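Local coordinates for predicted protein (Acinetobacter sp. RUH2624, PDB 4MEA) that hydrolyses epoxides as a secreted Cif-type virulence factor built on the alpha/beta hydrolase fold, at residues V47-V52 / S112-G117; I88-P93 / G117-I122; Y206-Y211 / E221-L226. All blocks are in the same frame, centred on the assembly; numbering follows the deposited sequence.

Interaction 1: V47-V52 / S112-G117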
# COMPACT_ATOMS: atom_id res chain seq x y z
N VAL A 47 -7.48 2.02 -30.36
CA VAL A 47 -7.68 1.05 -29.28
C VAL A 47 -8.97 0.29 -29.56
O VAL A 47 -10.04 0.90 -29.73
CB VAL A 47 -7.78 1.73 -27.89
CG1 VAL A 47 -8.08 0.70 -26.80
CG2 VAL A 47 -6.49 2.49 -27.57
N LYS A 48 -8.87 -1.04 -29.63
CA LYS A 48 -10.05 -1.87 -29.83
C LYS A 48 -10.79 -2.10 -28.51
O LYS A 48 -10.29 -2.80 -27.61
CB LYS A 48 -9.70 -3.20 -30.49
CG LYS A 48 -10.94 -3.96 -30.98
CD LYS A 48 -10.57 -5.22 -31.74
CE LYS A 48 -9.96 -4.89 -33.09
NZ LYS A 48 -9.75 -6.13 -33.90
N LEU A 49 -11.96 -1.50 -28.39
CA LEU A 49 -12.77 -1.66 -27.18
C LEU A 49 -13.80 -2.77 -27.34
O LEU A 49 -14.42 -2.92 -28.40
CB LEU A 49 -13.49 -0.35 -26.83
CG LEU A 49 -12.67 0.92 -26.61
CD1 LEU A 49 -13.60 2.11 -26.50
CD2 LEU A 49 -11.79 0.82 -25.36
N HIS A 50 -13.97 -3.56 -26.28
CA HIS A 50 -15.06 -4.52 -26.22
C HIS A 50 -16.24 -3.88 -25.48
O HIS A 50 -16.06 -3.15 -24.51
CB HIS A 50 -14.62 -5.80 -25.50
CG HIS A 50 -15.75 -6.75 -25.20
ND1 HIS A 50 -16.16 -7.03 -23.92
CD2 HIS A 50 -16.55 -7.48 -26.02
CE1 HIS A 50 -17.16 -7.89 -23.95
NE2 HIS A 50 -17.42 -8.18 -25.22
N TYR A 51 -17.45 -4.13 -25.96
CA TYR A 51 -18.62 -3.69 -25.23
C TYR A 51 -19.75 -4.68 -25.43
O TYR A 51 -19.69 -5.55 -26.30
CB TYR A 51 -19.04 -2.29 -25.67
CG TYR A 51 -19.53 -2.16 -27.11
CD1 TYR A 51 -20.90 -2.13 -27.39
CD2 TYR A 51 -18.64 -2.06 -28.16
CE1 TYR A 51 -21.36 -2.00 -28.71
CE2 TYR A 51 -19.09 -1.95 -29.49
CZ TYR A 51 -20.45 -1.91 -29.74
OH TYR A 51 -20.90 -1.79 -31.03
N VAL A 52 -20.77 -4.53 -24.60
CA VAL A 52 -21.97 -5.35 -24.66
C VAL A 52 -23.15 -4.39 -24.66
O VAL A 52 -23.16 -3.42 -23.90
CB VAL A 52 -22.05 -6.29 -23.43
CG1 VAL A 52 -23.38 -7.03 -23.39
CG2 VAL A 52 -20.88 -7.26 -23.45
N SER A 112 -10.87 9.28 -21.46
CA SER A 112 -12.10 9.99 -21.81
C SER A 112 -12.20 10.21 -23.32
O SER A 112 -13.28 10.10 -23.92
CB SER A 112 -12.19 11.33 -21.08
OG SER A 112 -12.65 11.16 -19.74
N LYS A 113 -11.07 10.54 -23.94
CA LYS A 113 -11.04 10.76 -25.39
C LYS A 113 -11.34 9.46 -26.14
O LYS A 113 -12.11 9.45 -27.10
CB LYS A 113 -9.69 11.32 -25.85
CG LYS A 113 -9.72 11.80 -27.30
CD LYS A 113 -8.35 12.23 -27.82
CE LYS A 113 -7.69 11.11 -28.62
NZ LYS A 113 -6.42 11.53 -29.29
N ILE A 114 -10.73 8.36 -25.70
CA ILE A 114 -10.96 7.07 -26.32
C ILE A 114 -12.42 6.63 -26.16
O ILE A 114 -13.05 6.17 -27.11
CB ILE A 114 -10.01 5.99 -25.76
CG1 ILE A 114 -8.56 6.28 -26.20
CG2 ILE A 114 -10.46 4.59 -26.18
CD1 ILE A 114 -7.50 5.69 -25.29
N LEU A 115 -12.95 6.79 -24.95
CA LEU A 115 -14.32 6.39 -24.66
C LEU A 115 -15.38 7.21 -25.41
O LEU A 115 -16.30 6.64 -25.98
CB LEU A 115 -14.59 6.45 -23.16
CG LEU A 115 -14.01 5.27 -22.37
CD1 LEU A 115 -14.03 5.55 -20.86
CD2 LEU A 115 -14.77 3.98 -22.70
N ILE A 116 -15.25 8.53 -25.41
CA ILE A 116 -16.29 9.38 -26.01
C ILE A 116 -16.47 9.07 -27.50
O ILE A 116 -17.59 9.04 -28.01
CB ILE A 116 -16.02 10.89 -25.78
CG1 ILE A 116 -17.24 11.72 -26.19
CG2 ILE A 116 -14.76 11.34 -26.53
CD1 ILE A 116 -18.51 11.34 -25.46
N GLY A 117 -15.36 8.79 -28.19
CA GLY A 117 -15.42 8.47 -29.60
C GLY A 117 -16.26 7.24 -29.87
O GLY A 117 -17.05 7.21 -30.82
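L49 and I114 form the close part of this strand-to-helix contact. Methyl CG2 of I114 comes up against the forked end of L49, 4.0 Å from L49 CD1 and 4.1 Å from L49 CD2. The main-chain oxygen of I114 lies beside the same leucine and is hydrogen-bonded by S44 OG, so this polar atom at the apolar seam has a partner. I114 divides its branches between two strand residues: CG2 stands anti to the backbone N, toward L49, while the CG1 arm (chi1 -69°) runs on to V47. There I114 CD1 meets V47 CG2 at 4.1 Å, the two side chains crossing at about a right angle. Packing is looser on the other flank, where L115, whose CB heads away from the strand, bends back to bring CD2 within 4.4 Å of L49 CD1. On a buried side of the helix, turned from the strand, S112 OG is hydrogen-bonded to helix 136-146. The solvent sides lie beyond: K48 points off the strand away from the helix, and K113 leans outward into a long, weak ion pair with E45. Strand 47-52 and helix 112-117 run at 60° with axes 10.2 Å apart. A helix laid over one face of a central sheet, here reaching its antiparallel strand 47-54, belongs to the alpha/beta hydrolase fold.

Interaction 2: I88-P93 / G117-I122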
# COMPACT_ATOMS: atom_id res chain seq x y z
N ILE A 88 -25.55 0.08 -22.72
CA ILE A 88 -24.23 -0.16 -23.28
C ILE A 88 -23.21 -0.23 -22.15
O ILE A 88 -23.10 0.70 -21.36
CB ILE A 88 -23.83 0.97 -24.25
CG1 ILE A 88 -24.85 1.10 -25.38
CG2 ILE A 88 -22.42 0.74 -24.80
CD1 ILE A 88 -24.78 2.41 -26.12
N ALA A 89 -22.48 -1.34 -22.07
CA ALA A 89 -21.43 -1.47 -21.06
C ALA A 89 -20.12 -1.75 -21.77
O ALA A 89 -19.99 -2.73 -22.50
CB ALA A 89 -21.77 -2.58 -20.06
N ILE A 90 -19.15 -0.86 -21.56
CA ILE A 90 -17.88 -0.92 -22.26
C ILE A 90 -16.76 -1.35 -21.32
O ILE A 90 -16.68 -0.87 -20.18
CB ILE A 90 -17.52 0.47 -22.84
CG1 ILE A 90 -18.65 0.98 -23.74
CG2 ILE A 90 -16.18 0.42 -23.59
CD1 ILE A 90 -18.53 2.47 -24.09
N ASP A 91 -15.90 -2.25 -21.79
CA ASP A 91 -14.67 -2.60 -21.08
C ASP A 91 -13.66 -1.46 -21.18
O ASP A 91 -13.31 -1.03 -22.28
CB ASP A 91 -14.05 -3.87 -21.67
CG ASP A 91 -14.78 -5.13 -21.25
OD1 ASP A 91 -15.58 -5.06 -20.30
OD2 ASP A 91 -14.53 -6.20 -21.87
N LEU A 92 -13.17 -0.98 -20.03
CA LEU A 92 -12.17 0.10 -20.03
C LEU A 92 -10.97 -0.26 -20.89
O LEU A 92 -10.57 -1.43 -20.95
CB LEU A 92 -11.68 0.38 -18.60
CG LEU A 92 -12.54 1.25 -17.69
CD1 LEU A 92 -11.94 1.31 -16.27
CD2 LEU A 92 -12.67 2.66 -18.29
N PRO A 93 -10.38 0.74 -21.53
CA PRO A 93 -9.16 0.50 -22.31
C PRO A 93 -8.17 -0.38 -21.53
O PRO A 93 -7.85 -0.09 -20.37
CB PRO A 93 -8.59 1.90 -22.52
CG PRO A 93 -9.81 2.79 -22.52
CD PRO A 93 -10.74 2.17 -21.48
N GLY A 117 -15.36 8.79 -28.19
CA GLY A 117 -15.42 8.47 -29.60
C GLY A 117 -16.26 7.24 -29.87
O GLY A 117 -17.05 7.21 -30.82
N ALA A 118 -16.10 6.22 -29.04
CA ALA A 118 -16.83 4.96 -29.22
C ALA A 118 -18.28 5.15 -28.84
O ALA A 118 -19.18 4.68 -29.54
CB ALA A 118 -16.19 3.85 -28.38
N ILE A 119 -18.51 5.84 -27.73
CA ILE A 119 -19.85 6.09 -27.24
C ILE A 119 -20.70 6.82 -28.29
O ILE A 119 -21.86 6.48 -28.52
CB ILE A 119 -19.83 6.87 -25.92
CG1 ILE A 119 -19.29 5.98 -24.80
CG2 ILE A 119 -21.21 7.37 -25.57
CD1 ILE A 119 -18.96 6.72 -23.51
N LYS A 120 -20.11 7.82 -28.95
CA LYS A 120 -20.84 8.57 -29.95
C LYS A 120 -21.32 7.63 -31.06
O LYS A 120 -22.42 7.78 -31.58
CB LYS A 120 -19.99 9.72 -30.51
CG LYS A 120 -19.81 10.90 -29.54
CD LYS A 120 -21.11 11.68 -29.37
CE LYS A 120 -20.90 12.99 -28.60
NZ LYS A 120 -19.84 13.84 -29.21
N LYS A 121 -20.48 6.65 -31.39
CA LYS A 121 -20.81 5.71 -32.47
C LYS A 121 -21.80 4.63 -32.04
O LYS A 121 -22.70 4.26 -32.80
CB LYS A 121 -19.53 5.09 -33.06
CG LYS A 121 -18.71 6.08 -33.87
CD LYS A 121 -17.21 5.83 -33.77
CE LYS A 121 -16.71 4.89 -34.85
NZ LYS A 121 -15.23 4.74 -34.79
N ILE A 122 -21.64 4.13 -30.82
CA ILE A 122 -22.51 3.04 -30.35
C ILE A 122 -23.86 3.58 -29.88
O ILE A 122 -24.90 2.98 -30.15
CB ILE A 122 -21.87 2.27 -29.18
CG1 ILE A 122 -20.53 1.68 -29.59
CG2 ILE A 122 -22.81 1.18 -28.69
CD1 ILE A 122 -19.67 1.29 -28.38
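I88 and I122 meet end to branch: methyl CD1 of I88 presses on CG2 of I122 at 3.5 Å, tighter than ordinary van der Waals contact. The conformations bring these two methyls together. I88 carries its CG1 arm anti to the carbonyl carbon (chi1 -59°) and then extends it fully, so the delta methyl reaches straight out toward the helix. I122 has the same pair of torsions but uses its other branch: CG2, anti to the backbone N, faces the strand and is embraced by three carbons of I88, with both I88 CG1 and I88 CG2 3.9 Å from I122 CG2. The far arm of I122 turns aside to Y51 on the neighbouring strand 47-54, so one isoleucine bridges two strands. One turn earlier on the helix, I119 works by a different branch. Its CB leaves the backbone alongside the strand rather than straight at it, and the CG1 methylene makes the touch, 3.7 Å from I90 CD1. I90 matches I88, again stretched out with chi2 167°, and its tip slips past the I119 arm at a slant. A118, directed at the strand but short, does not reach it and packs on L49 instead. The polar groups turn elsewhere: the buried carboxylate of D91 takes hydrogen bonds from H50, W71 and Q97, and K120 makes a cation-pi contact with Y150. Strand 87-90, helix 108-123 and the following parallel strand 128-133 form a beta-alpha-beta crossover. Its seam here is wholly aliphatic, held by dispersion and exclusion of water, so here the fit of branched shapes, rather than directional bonds, probably governs how helix and strand sit together.

Interaction 3: Y206-Y211 / E221-L226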
# COMPACT_ATOMS: atom_id res chain seq x y z
N TYR A 206 -8.75 -12.15 -1.68
CA TYR A 206 -8.65 -11.38 -0.44
C TYR A 206 -9.09 -9.93 -0.66
O TYR A 206 -9.91 -9.39 0.09
CB TYR A 206 -7.23 -11.45 0.14
CG TYR A 206 -7.15 -10.84 1.52
CD1 TYR A 206 -7.47 -11.59 2.65
CD2 TYR A 206 -6.80 -9.51 1.69
CE1 TYR A 206 -7.42 -11.03 3.91
CE2 TYR A 206 -6.75 -8.94 2.94
CZ TYR A 206 -7.07 -9.70 4.04
OH TYR A 206 -7.02 -9.12 5.29
N PHE A 207 -8.56 -9.30 -1.70
CA PHE A 207 -8.91 -7.92 -2.04
C PHE A 207 -10.42 -7.73 -2.25
O PHE A 207 -11.03 -6.84 -1.64
CB PHE A 207 -8.15 -7.50 -3.31
CG PHE A 207 -8.36 -6.07 -3.72
CD1 PHE A 207 -7.47 -5.08 -3.31
CD2 PHE A 207 -9.44 -5.71 -4.52
CE1 PHE A 207 -7.67 -3.75 -3.70
CE2 PHE A 207 -9.64 -4.40 -4.92
CZ PHE A 207 -8.75 -3.41 -4.50
N ILE A 208 -11.02 -8.56 -3.10
CA ILE A 208 -12.46 -8.46 -3.37
C ILE A 208 -13.32 -8.69 -2.11
O ILE A 208 -14.24 -7.92 -1.82
CB ILE A 208 -12.89 -9.42 -4.51
CG1 ILE A 208 -12.34 -8.94 -5.86
CG2 ILE A 208 -14.41 -9.56 -4.58
CD1 ILE A 208 -12.45 -10.00 -6.96
N LYS A 209 -13.04 -9.75 -1.36
CA LYS A 209 -13.80 -10.00 -0.13
C LYS A 209 -13.63 -8.86 0.89
O LYS A 209 -14.59 -8.48 1.55
CB LYS A 209 -13.44 -11.35 0.48
CG LYS A 209 -14.21 -12.52 -0.13
CD LYS A 209 -13.82 -13.80 0.58
CE LYS A 209 -14.74 -14.94 0.22
NZ LYS A 209 -14.32 -16.16 0.95
N THR A 210 -12.43 -8.30 0.99
CA THR A 210 -12.17 -7.20 1.92
C THR A 210 -13.10 -6.01 1.69
O THR A 210 -13.63 -5.43 2.63
CB THR A 210 -10.70 -6.71 1.82
OG1 THR A 210 -9.83 -7.69 2.39
CG2 THR A 210 -10.50 -5.40 2.59
N TYR A 211 -13.28 -5.66 0.43
CA TYR A 211 -14.07 -4.47 0.16
C TYR A 211 -15.56 -4.79 -0.00
O TYR A 211 -16.37 -3.88 -0.13
CB TYR A 211 -13.46 -3.66 -0.98
CG TYR A 211 -12.00 -3.36 -0.70
CD1 TYR A 211 -11.64 -2.46 0.29
CD2 TYR A 211 -11.00 -4.01 -1.39
CE1 TYR A 211 -10.30 -2.19 0.57
CE2 TYR A 211 -9.66 -3.76 -1.12
CZ TYR A 211 -9.33 -2.85 -0.15
OH TYR A 211 -8.00 -2.61 0.10
N GLU A 221 -16.16 -20.03 -7.24
CA GLU A 221 -16.47 -20.00 -8.68
C GLU A 221 -16.77 -18.60 -9.18
O GLU A 221 -16.34 -18.22 -10.27
CB GLU A 221 -17.63 -20.94 -9.04
CG GLU A 221 -18.33 -20.59 -10.36
CD GLU A 221 -17.44 -20.77 -11.59
OE1 GLU A 221 -16.40 -21.45 -11.48
OE2 GLU A 221 -17.78 -20.23 -12.67
N LEU A 222 -17.51 -17.82 -8.39
CA LEU A 222 -17.73 -16.42 -8.74
C LEU A 222 -16.39 -15.67 -8.75
O LEU A 222 -16.11 -14.88 -9.65
CB LEU A 222 -18.72 -15.74 -7.78
CG LEU A 222 -18.91 -14.24 -8.05
CD1 LEU A 222 -19.47 -13.97 -9.45
CD2 LEU A 222 -19.80 -13.60 -7.00
N LEU A 223 -15.55 -15.93 -7.75
CA LEU A 223 -14.25 -15.28 -7.71
C LEU A 223 -13.41 -15.65 -8.94
O LEU A 223 -12.79 -14.78 -9.55
CB LEU A 223 -13.51 -15.59 -6.40
CG LEU A 223 -14.07 -14.87 -5.16
CD1 LEU A 223 -13.48 -15.43 -3.85
CD2 LEU A 223 -13.86 -13.35 -5.23
N ALA A 224 -13.40 -16.93 -9.32
CA ALA A 224 -12.68 -17.35 -10.51
C ALA A 224 -13.14 -16.57 -11.76
O ALA A 224 -12.33 -16.18 -12.60
CB ALA A 224 -12.82 -18.87 -10.73
N GLU A 225 -14.45 -16.34 -11.86
CA GLU A 225 -15.02 -15.58 -12.97
C GLU A 225 -14.62 -14.10 -12.95
O GLU A 225 -14.36 -13.51 -14.01
CB GLU A 225 -16.54 -15.69 -12.98
CG GLU A 225 -17.04 -17.08 -13.24
CD GLU A 225 -18.54 -17.16 -13.25
OE1 GLU A 225 -19.20 -16.10 -13.20
OE2 GLU A 225 -19.07 -18.29 -13.32
N LEU A 226 -14.57 -13.52 -11.76
CA LEU A 226 -14.15 -12.13 -11.60
C LEU A 226 -12.64 -11.93 -11.79
O LEU A 226 -12.19 -10.87 -12.23
CB LEU A 226 -14.55 -11.60 -10.22
CG LEU A 226 -16.07 -11.50 -10.04
CD1 LEU A 226 -16.43 -11.12 -8.61
CD2 LEU A 226 -16.62 -10.48 -11.03
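I208 and L223 join two helices of the largely helical region that lies between sheet strands 151-157 and 267-272, the place of the cap in alpha/beta hydrolases. Helices 206-211 and 221-226 cross at 111° with axes 11.4 Å apart, so they meet over a small patch. Aliphatic packing makes the centre. L223 CD2 settles into the side of I208, 3.9 Å from I208 CG2 and 4.0 Å from I208 CD1, the two side chains sliding past each other in opposite directions. The CG1 arm of I208 (chi1 -70°) carries CD1 onward to L226, where I208 CD1 rests 4.2 Å from L226 CB. F218, from the connection between the helices, also packs on I208. At the margin a charged residue contributes through its carbon chain: K209 is nearly straight, which lays K209 CE 4.3 Å from L223 CD1 and sends the ammonium past the leucine. Other interactions hold the first helix in place. Around its aromatic side, F207 stacks edge-to-face with F67, and Y206 does so with F188 of the second subunit, which packs on T210 and Y211 as well; the helix therefore faces its neighbour in the chain on one flank and the dimer partner on another. W306 hydrogen-bonds the carbonyl of I208. Within the helix, T210 OG1 lies above one face of the Y206 ring, near its rim, and Y206 O is gripped twice by the same residue: T210 N at 2.9 Å and T210 OG1 at 2.9 Å reach it from opposite faces of the carbonyl plane, the hydroxyl standing 43° out of that plane.

In the fold
Interactions 1 and 2 are two halves of one buried seam: helix 108-123 lies across the neighbouring strands 47-54 and 87-90, the contacts share G117, and their centres are 4 Å apart. They also touch directly, through the backbone pairing of V52 with A89. Interaction 3 is about 26 Å from either, centre to centre, on the opposite side of the chain's centre, and joins helix to helix without the sheet. All three rely on branched aliphatic side chains, but the first two are core packing of the hydrolase fold, whereas the third is only partly buried and borders a lysine; one of its helices, 206-211, also lies against the second subunit on another flank.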